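Local coordinates for glucose-binding protein (Thermus thermophilus HB27, PDB 2B3F) that binds glucose and galactose in the cleft of a periplasmic binding protein and is probably part of a sugar transport system, at residues V123-P128 with D243-Y248; F261-S266 with G330-R335; K132-N137 with K235-I240. One frame throughout, in Å; residues are numbered along the deposited sequence.

Coming from the N terminus, the chain enters contact 1 on strand 123-126 and runs on into helix 128-133. Contact 3 opens just after it, at K132-N137. Contact 3 closes first, at K235-I240. Contact 1 closes next, when the chain reaches D243-Y248, so contact 3 is nested inside the loop of contact 1. Contact 2 follows in series, from strand 262-265 to helix 328-339. All three reach one four-stranded sheet, in which strand 123-126 lies between 238-240 and 262-265. Contact 1 ties this sheet to the helix carrying W244 of the sugar pocket. Contact 2 ties its 262-265 strand to a later helix, and contact 3 ties in the turn after helix 128-133.

Contact 1. Residues V123-P128 with D243-Y248; sequences VMWYLP and DWAAGY. With GAL (beta-D-galactopyranose), chain G.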
loop_
_atom_site.group_PDB
_atom_site.type_symbol
_atom_site.label_atom_id
_atom_site.label_comp_id
_atom_site.label_asym_id
_atom_site.label_seq_id
_atom_site.Cartn_x
_atom_site.Cartn_y
_atom_site.Cartn_z
ATOM N N VAL A 123 8.673 4.759 0.474
ATOM C CA VAL A 123 8.988 6.162 0.663
ATOM C C VAL A 123 9.414 6.428 2.102
ATOM O O VAL A 123 8.811 5.919 3.059
ATOM C CB VAL A 123 7.803 7.103 0.290
ATOM C CG1 VAL A 123 8.259 8.560 0.304
ATOM C CG2 VAL A 123 7.228 6.709 -1.096
ATOM N N MET A 124 10.459 7.245 2.228
ATOM C CA MET A 124 10.966 7.697 3.507
ATOM C C MET A 124 10.606 9.171 3.652
ATOM O O MET A 124 10.940 9.996 2.772
ATOM C CB MET A 124 12.497 7.521 3.585
ATOM C CG MET A 124 13.120 8.013 4.905
ATOM S SD MET A 124 14.919 7.777 4.935
ATOM C CE MET A 124 15.475 8.819 3.586
ATOM N N TRP A 125 9.922 9.493 4.748
ATOM C CA TRP A 125 9.440 10.838 5.060
ATOM C C TRP A 125 10.297 11.464 6.159
ATOM O O TRP A 125 10.704 10.784 7.086
ATOM C CB TRP A 125 7.983 10.800 5.525
ATOM C CG TRP A 125 7.145 9.985 4.601
ATOM C CD1 TRP A 125 6.822 8.671 4.736
ATOM C CD2 TRP A 125 6.551 10.418 3.370
ATOM N NE1 TRP A 125 6.071 8.251 3.670
ATOM C CE2 TRP A 125 5.881 9.302 2.817
ATOM C CE3 TRP A 125 6.523 11.642 2.675
ATOM C CZ2 TRP A 125 5.206 9.362 1.607
ATOM C CZ3 TRP A 125 5.852 11.698 1.485
ATOM C CH2 TRP A 125 5.196 10.570 0.958
ATOM N N TYR A 126 10.552 12.759 6.033
ATOM C CA TYR A 126 11.339 13.494 7.006
ATOM C C TYR A 126 10.990 14.971 6.879
ATOM O O TYR A 126 10.280 15.370 5.953
ATOM C CB TYR A 126 12.834 13.266 6.758
ATOM C CG TYR A 126 13.322 13.702 5.383
ATOM C CD1 TYR A 126 13.768 15.001 5.163
ATOM C CD2 TYR A 126 13.328 12.818 4.300
ATOM C CE1 TYR A 126 14.212 15.411 3.908
ATOM C CE2 TYR A 126 13.772 13.217 3.051
ATOM C CZ TYR A 126 14.211 14.514 2.860
ATOM O OH TYR A 126 14.652 14.905 1.611
ATOM N N LEU A 127 11.502 15.774 7.810
ATOM C CA LEU A 127 11.244 17.210 7.836
ATOM C C LEU A 127 12.564 17.885 7.535
ATOM O O LEU A 127 13.496 17.768 8.334
ATOM C CB LEU A 127 10.778 17.632 9.227
ATOM C CG LEU A 127 9.281 17.807 9.491
ATOM C CD1 LEU A 127 8.454 16.659 8.922
ATOM C CD2 LEU A 127 9.025 18.011 10.974
ATOM N N PRO A 128 12.683 18.550 6.370
ATOM C CA PRO A 128 13.961 19.213 6.081
ATOM C C PRO A 128 14.468 20.198 7.162
ATOM O O PRO A 128 15.665 20.218 7.425
ATOM C CB PRO A 128 13.697 19.934 4.755
ATOM C CG PRO A 128 12.600 19.207 4.125
ATOM C CD PRO A 128 11.737 18.681 5.256
ATOM N N ASP A 243 2.637 6.381 0.402
ATOM C CA ASP A 243 2.337 7.791 0.190
ATOM C C ASP A 243 0.922 8.244 0.543
ATOM O O ASP A 243 0.586 9.428 0.386
ATOM C CB ASP A 243 2.801 8.299 -1.197
ATOM C CG ASP A 243 2.426 7.390 -2.369
ATOM O OD1 ASP A 243 1.593 6.461 -2.254
ATOM O OD2 ASP A 243 3.020 7.614 -3.451
ATOM N N TRP A 244 0.121 7.350 1.116
ATOM C CA TRP A 244 -1.055 7.813 1.867
ATOM C C TRP A 244 -0.594 8.782 2.979
ATOM O O TRP A 244 -1.366 9.612 3.453
ATOM C CB TRP A 244 -1.870 6.658 2.462
ATOM C CG TRP A 244 -1.075 5.564 3.116
ATOM C CD1 TRP A 244 -0.747 5.440 4.443
ATOM C CD2 TRP A 244 -0.580 4.379 2.472
ATOM N NE1 TRP A 244 -0.047 4.262 4.649
ATOM C CE2 TRP A 244 0.078 3.606 3.449
ATOM C CE3 TRP A 244 -0.603 3.915 1.145
ATOM C CZ2 TRP A 244 0.684 2.382 3.144
ATOM C CZ3 TRP A 244 0.004 2.718 0.848
ATOM C CH2 TRP A 244 0.634 1.954 1.831
ATOM N N ALA A 245 0.670 8.673 3.377
ATOM C CA ALA A 245 1.257 9.604 4.378
ATOM C C ALA A 245 1.310 11.029 3.853
ATOM O O ALA A 245 1.033 11.958 4.598
ATOM C CB ALA A 245 2.639 9.142 4.802
ATOM N N ALA A 246 1.612 11.197 2.561
ATOM C CA ALA A 246 1.585 12.523 1.957
ATOM C C ALA A 246 0.164 13.095 1.988
ATOM O O ALA A 246 -0.020 14.267 2.326
ATOM C CB ALA A 246 2.152 12.499 0.531
ATOM N N GLY A 247 -0.842 12.279 1.675
ATOM C CA GLY A 247 -2.236 12.702 1.757
ATOM C C GLY A 247 -2.596 13.143 3.158
ATOM O O GLY A 247 -3.231 14.163 3.348
ATOM N N TYR A 248 -2.172 12.370 4.156
ATOM C CA TYR A 248 -2.455 12.739 5.559
ATOM C C TYR A 248 -1.841 14.092 5.903
ATOM O O TYR A 248 -2.520 14.989 6.401
ATOM C CB TYR A 248 -1.922 11.648 6.477
ATOM C CG TYR A 248 -1.981 11.952 7.948
ATOM C CD1 TYR A 248 -3.188 12.125 8.600
ATOM C CD2 TYR A 248 -0.812 12.027 8.690
ATOM C CE1 TYR A 248 -3.224 12.405 10.000
ATOM C CE2 TYR A 248 -0.854 12.300 10.066
ATOM C CZ TYR A 248 -2.043 12.468 10.695
ATOM O OH TYR A 248 -2.064 12.742 12.065
HETATM C C1 GAL G . -3.157 0.271 1.978
HETATM C C2 GAL G . -4.201 0.867 1.024
HETATM C C3 GAL G . -4.204 2.389 1.061
HETATM C C4 GAL G . -4.317 2.905 2.497
HETATM C C5 GAL G . -3.286 2.156 3.375
HETATM C C6 GAL G . -3.296 2.559 4.859
HETATM O O1 GAL G . -3.212 -1.123 1.985
HETATM O O2 GAL G . -3.961 0.369 -0.302
HETATM O O3 GAL G . -5.285 2.893 0.290
HETATM O O4 GAL G . -5.640 2.698 2.916
HETATM O O5 GAL G . -3.444 0.760 3.293
HETATM O O6 GAL G . -4.436 2.067 5.496
#
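The indole of W125 lies on the first turn of helix 244-252, and most of the contact is apolar. A245 CB sits over one ring face in a CH-pi contact, 4.0 Å from the centroid of the five-membered ring and 24° off its normal. The nearest ring atom to A245 CB is W125 NE1, at 3.7 Å. Farther along the indole, A246 CB touches W125 CH2 at 3.6 Å. V123 CG1, from the same strand, packs on the opposite face toward the rim.

D243 meets the ring at its edge. Its CA comes within 3.6 Å of W125 CZ2, and its CB lies in the ring plane. The carboxylate is turned 50° from the indole. It takes no part in a bond across the contact: H119 and the R120 backbone hold OD1, and Y329 holds OD2.

The polar atom of the indole is also satisfied, since W125 NE1 bonds to M241 O. A chi1 of -48° sets CG opposite the carbonyl carbon and lays the ring against the helix.

W244 points away from the strand, toward the sugar. GAL C5 stands over the centre of its ring, 3.6 Å from W244 CD2, as in other sugar-binding sites where an aromatic face meets a pyranose. W224, H119 and H348 pack against this indole edge-to-face. Without the indole of W244, for instance with an alanine here, the C5 side of galactose would probably lose its aromatic platform and the three rings their shared neighbour.

The chemistry implies that buried apolar contact seats the helix start on the sheet, while W244, between D243 and A245, turns its indole to the ligand.

Contact 2. Residues F261-S266 with G330-R335; sequences FAWAPS and GQSAMR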
loop_
_atom_site.group_PDB
_atom_site.type_symbol
_atom_site.label_atom_id
_atom_site.label_comp_id
_atom_site.label_asym_id
_atom_site.label_seq_id
_atom_site.Cartn_x
_atom_site.Cartn_y
_atom_site.Cartn_z
ATOM N N PHE A 261 7.557 19.224 4.927
ATOM C CA PHE A 261 8.012 17.838 4.935
ATOM C C PHE A 261 8.602 17.522 3.582
ATOM O O PHE A 261 8.353 18.243 2.611
ATOM C CB PHE A 261 6.869 16.853 5.266
ATOM C CG PHE A 261 5.821 16.709 4.176
ATOM C CD1 PHE A 261 5.929 15.708 3.219
ATOM C CD2 PHE A 261 4.714 17.557 4.127
ATOM C CE1 PHE A 261 4.972 15.563 2.207
ATOM C CE2 PHE A 261 3.741 17.410 3.129
ATOM C CZ PHE A 261 3.887 16.407 2.162
ATOM N N ALA A 262 9.379 16.452 3.521
ATOM C CA ALA A 262 10.000 16.022 2.283
ATOM C C ALA A 262 10.043 14.499 2.217
ATOM O O ALA A 262 9.619 13.824 3.152
ATOM C CB ALA A 262 11.396 16.615 2.148
ATOM N N TRP A 263 10.548 13.976 1.105
ATOM C CA TRP A 263 10.505 12.553 0.823
ATOM C C TRP A 263 11.696 12.107 -0.006
ATOM O O TRP A 263 12.288 12.891 -0.755
ATOM C CB TRP A 263 9.209 12.193 0.082
ATOM C CG TRP A 263 9.040 12.983 -1.170
ATOM C CD1 TRP A 263 9.439 12.628 -2.417
ATOM C CD2 TRP A 263 8.445 14.281 -1.287
ATOM N NE1 TRP A 263 9.117 13.621 -3.324
ATOM C CE2 TRP A 263 8.512 14.650 -2.652
ATOM C CE3 TRP A 263 7.839 15.155 -0.380
ATOM C CZ2 TRP A 263 8.004 15.869 -3.121
ATOM C CZ3 TRP A 263 7.335 16.367 -0.844
ATOM C CH2 TRP A 263 7.426 16.710 -2.203
ATOM N N ALA A 264 12.054 10.842 0.145
ATOM C CA ALA A 264 13.006 10.169 -0.728
ATOM C C ALA A 264 12.606 8.706 -0.827
ATOM O O ALA A 264 11.852 8.216 0.030
ATOM C CB ALA A 264 14.410 10.278 -0.186
ATOM N N PRO A 265 13.116 7.996 -1.845
ATOM C CA PRO A 265 12.918 6.552 -1.854
ATOM C C PRO A 265 13.489 5.943 -0.572
ATOM O O PRO A 265 14.404 6.530 0.045
ATOM C CB PRO A 265 13.711 6.095 -3.075
ATOM C CG PRO A 265 13.704 7.282 -3.984
ATOM C CD PRO A 265 13.883 8.440 -3.024
ATOM N N SER A 266 12.949 4.808 -0.145
ATOM C CA SER A 266 13.496 4.148 1.012
ATOM C C SER A 266 14.973 3.899 0.709
ATOM O O SER A 266 15.328 3.563 -0.421
ATOM C CB SER A 266 12.772 2.834 1.302
ATOM O OG SER A 266 11.410 3.072 1.588
ATOM N N GLY A 330 2.613 14.613 -5.422
ATOM C CA GLY A 330 1.923 13.861 -6.474
ATOM C C GLY A 330 2.683 13.939 -7.789
ATOM O O GLY A 330 2.837 12.931 -8.486
ATOM N N GLN A 331 3.185 15.122 -8.123
ATOM C CA GLN A 331 3.927 15.307 -9.380
ATOM C C GLN A 331 5.259 14.558 -9.398
ATOM O O GLN A 331 5.646 13.995 -10.431
ATOM C CB GLN A 331 4.121 16.792 -9.697
ATOM C CG GLN A 331 2.818 17.503 -9.961
ATOM C CD GLN A 331 3.003 18.964 -10.335
ATOM O OE1 GLN A 331 4.112 19.493 -10.266
ATOM N NE2 GLN A 331 1.915 19.626 -10.709
ATOM N N SER A 332 5.932 14.508 -8.246
ATOM C CA SER A 332 7.136 13.698 -8.071
ATOM C C SER A 332 6.878 12.193 -8.240
ATOM O O SER A 332 7.627 11.488 -8.923
ATOM C CB SER A 332 7.740 13.964 -6.680
ATOM O OG SER A 332 8.996 13.301 -6.548
ATOM N N ALA A 333 5.823 11.698 -7.596
ATOM C CA ALA A 333 5.443 10.294 -7.718
ATOM C C ALA A 333 5.078 9.960 -9.159
ATOM O O ALA A 333 5.422 8.892 -9.652
ATOM C CB ALA A 333 4.275 9.962 -6.777
ATOM N N MET A 334 4.390 10.889 -9.830
ATOM C CA MET A 334 3.995 10.674 -11.226
ATOM C C MET A 334 5.218 10.497 -12.122
ATOM O O MET A 334 5.249 9.615 -12.981
ATOM C CB MET A 334 3.129 11.832 -11.716
ATOM C CG MET A 334 1.703 11.742 -11.228
ATOM S SD MET A 334 0.653 13.141 -11.644
ATOM C CE MET A 334 0.261 12.759 -13.364
ATOM N N ARG A 335 6.236 11.311 -11.896
ATOM C CA ARG A 335 7.482 11.202 -12.660
ATOM C C ARG A 335 8.163 9.852 -12.433
ATOM O O ARG A 335 8.522 9.140 -13.387
ATOM C CB ARG A 335 8.425 12.344 -12.304
ATOM C CG ARG A 335 7.956 13.689 -12.838
ATOM C CD ARG A 335 9.051 14.718 -12.785
ATOM N NE ARG A 335 9.376 15.107 -11.415
ATOM C CZ ARG A 335 8.737 16.054 -10.730
ATOM N NH1 ARG A 335 7.717 16.711 -11.254
ATOM N NH2 ARG A 335 9.118 16.337 -9.501
#
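W263 NE1 donates a hydrogen bond to S332 OG, and this is the one hydrogen bond between the two segments. The bond is 3.2 Å long from NE1 to OG and weak, although it is fairly straight at 161° at the hydrogen. S332 OG lies at the edge of the indole, near its plane, so the N-H points at it directly.

The methylene beside the hydroxyl comes along with it. S332 CB is in van der Waals contact with the indole, 3.6 Å from W263 NE1 and 4.0 Å from W263 CZ2. The serine thus touches the indole along its nitrogen side and comes in at the edge, not over a face.

Both torsions serve this meeting. W263 holds CG between the backbone N and the carbonyl carbon (chi1 56°), which carries the indole off the strand toward the helix. In S332 the hydroxyl lies opposite the backbone N (chi1 -173°), where it can meet the indole N-H.

The contact is small, burying 75 Å² over both sides, and its two residues are each partly exposed. W263 has further support from outside the two segments. Its ring meets edge-to-face that of Y329, which belongs to the same helix as S332. It also packs on V123 and W125 of the neighbouring strand.

Away from the sugar site, this is a strand-to-helix contact in the bacterial solute-binding protein fold. It joins an edge strand of a four-stranded mixed sheet to a helix through one weak indole-hydroxyl bond, with the Y329 ring packed on the same indole.

Contact 3. Residues K132-N137 with K235-I240; sequences KGWGVN and KAAFNI. Unlike the reference sequence in segment 132-137: G133 (reference Glu). Unlike the reference sequence in segment 235-240: I240 (reference Val).
W134 brings the far end of its six-membered ring to A236 O and the A237 methyl. W134 CZ3 meets A237 CB at 3.7 Å, and the methyl group approaches the indole obliquely. The neighbouring corner, W134 CH2, lies 3.7 Å from A236 O, which sits at the ring edge near its plane. No hydrogen bond crosses the contact. With CG beside the backbone N (chi1 -67°), the indole extends from the helix end toward segment 235-240.

F238 also uses an edge. N137 O lies near its ring plane, 4.3 Å from F238 CZ, a loose contact. One face of the same ring is occupied by A237 CB, offset toward the rim. The A237 methyl therefore sits between the phenyl face and the tip of the W134 indole.

The turn behind W134 is a Schellman motif. G135 has positive phi and its N bonds to K132 O at 3.0 Å.

Helix 142-154 contributes L152, which touches W134, V136 and A237. L157 from the following loop packs on W134 and A237. F238 packs on M124 and Y126 of strand 123-126. The contact thus joins the turn that follows helix 128-133 to the segment leading into strand 238-240, beside helix 142-154.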
loop_
_atom_site.group_PDB
_atom_site.type_symbol
_atom_site.label_atom_id
_atom_site.label_comp_id
_atom_site.label_asym_id
_atom_site.label_seq_id
_atom_site.Cartn_x
_atom_site.Cartn_y
_atom_site.Cartn_z
ATOM N N LYS A 132 17.934 19.775 9.524
ATOM C CA LYS A 132 18.928 20.864 9.616
ATOM C C LYS A 132 19.244 21.224 11.072
ATOM O O LYS A 132 20.403 21.431 11.443
ATOM C CB LYS A 132 18.441 22.097 8.846
ATOM C CG LYS A 132 18.575 21.971 7.326
ATOM C CD LYS A 132 18.136 23.249 6.630
ATOM C CE LYS A 132 18.589 23.257 5.182
ATOM N NZ LYS A 132 17.989 22.134 4.406
ATOM N N GLY A 133 18.198 21.287 11.895
ATOM C CA GLY A 133 18.339 21.489 13.339
ATOM C C GLY A 133 19.232 20.461 14.020
ATOM O O GLY A 133 19.938 20.793 14.996
ATOM N N TRP A 134 19.198 19.224 13.510
ATOM C CA TRP A 134 20.071 18.122 13.978
ATOM C C TRP A 134 21.369 17.959 13.195
ATOM O O TRP A 134 22.188 17.110 13.528
ATOM C CB TRP A 134 19.344 16.783 13.895
ATOM C CG TRP A 134 18.222 16.648 14.828
ATOM C CD1 TRP A 134 18.194 17.005 16.140
ATOM C CD2 TRP A 134 16.951 16.082 14.532
ATOM N NE1 TRP A 134 16.969 16.706 16.683
ATOM C CE2 TRP A 134 16.186 16.133 15.714
ATOM C CE3 TRP A 134 16.379 15.536 13.375
ATOM C CZ2 TRP A 134 14.872 15.665 15.775
ATOM C CZ3 TRP A 134 15.081 15.080 13.433
ATOM C CH2 TRP A 134 14.340 15.144 14.625
ATOM N N GLY A 135 21.544 18.725 12.134
ATOM C CA GLY A 135 22.785 18.663 11.378
ATOM C C GLY A 135 23.048 17.326 10.722
ATOM O O GLY A 135 24.161 16.809 10.794
ATOM N N VAL A 136 22.025 16.763 10.076
ATOM C CA VAL A 136 22.169 15.507 9.316
ATOM C C VAL A 136 21.491 15.603 7.942
ATOM O O VAL A 136 20.628 16.456 7.735
ATOM C CB VAL A 136 21.544 14.290 10.071
ATOM C CG1 VAL A 136 22.182 14.113 11.453
ATOM C CG2 VAL A 136 20.028 14.456 10.215
ATOM N N ASN A 137 21.875 14.702 7.037
ATOM C CA ASN A 137 21.241 14.544 5.719
ATOM C C ASN A 137 20.269 13.351 5.674
ATOM O O ASN A 137 20.338 12.475 6.531
ATOM C CB ASN A 137 22.318 14.300 4.664
ATOM C CG ASN A 137 23.206 15.524 4.421
ATOM O OD1 ASN A 137 22.765 16.674 4.530
ATOM N ND2 ASN A 137 24.466 15.269 4.079
ATOM N N LYS A 235 9.965 13.967 17.228
ATOM C CA LYS A 235 10.264 12.823 18.109
ATOM C C LYS A 235 10.869 11.648 17.348
ATOM O O LYS A 235 11.231 10.628 17.942
ATOM C CB LYS A 235 9.014 12.364 18.842
ATOM C CG LYS A 235 8.478 13.408 19.790
ATOM C CD LYS A 235 7.572 12.831 20.868
ATOM C CE LYS A 235 6.110 12.941 20.510
ATOM N NZ LYS A 235 5.223 12.907 21.716
ATOM N N ALA A 236 10.969 11.803 16.028
ATOM C CA ALA A 236 11.674 10.883 15.148
ATOM C C ALA A 236 12.178 11.704 13.973
ATOM O O ALA A 236 11.651 12.778 13.730
ATOM C CB ALA A 236 10.714 9.799 14.668
ATOM N N ALA A 237 13.179 11.199 13.260
ATOM C CA ALA A 237 13.727 11.850 12.076
ATOM C C ALA A 237 13.102 11.318 10.772
ATOM O O ALA A 237 12.943 12.066 9.788
ATOM C CB ALA A 237 15.245 11.664 12.043
ATOM N N PHE A 238 12.769 10.024 10.781
ATOM C CA PHE A 238 12.354 9.315 9.580
ATOM C C PHE A 238 11.158 8.405 9.839
ATOM O O PHE A 238 10.946 7.932 10.949
ATOM C CB PHE A 238 13.493 8.452 9.054
ATOM C CG PHE A 238 14.820 9.166 8.974
ATOM C CD1 PHE A 238 15.013 10.202 8.068
ATOM C CD2 PHE A 238 15.875 8.795 9.806
ATOM C CE1 PHE A 238 16.248 10.856 7.991
ATOM C CE2 PHE A 238 17.094 9.449 9.742
ATOM C CZ PHE A 238 17.282 10.473 8.834
ATOM N N ASN A 239 10.407 8.140 8.766
ATOM C CA ASN A 239 9.366 7.095 8.789
ATOM C C ASN A 239 9.317 6.457 7.405
ATOM O O ASN A 239 9.388 7.166 6.420
ATOM C CB ASN A 239 8.013 7.694 9.144
ATOM C CG ASN A 239 6.924 6.644 9.318
ATOM O OD1 ASN A 239 7.087 5.656 10.077
ATOM N ND2 ASN A 239 5.792 6.868 8.666
ATOM N N ILE A 240 9.211 5.131 7.347
ATOM C CA ILE A 240 9.078 4.422 6.052
ATOM C C ILE A 240 7.603 4.053 5.909
ATOM O O ILE A 240 7.095 3.245 6.673
ATOM C CB ILE A 240 9.948 3.143 5.992
ATOM C CG1 ILE A 240 11.447 3.448 6.236
ATOM C CG2 ILE A 240 9.759 2.420 4.657
ATOM C CD1 ILE A 240 12.064 4.470 5.325
#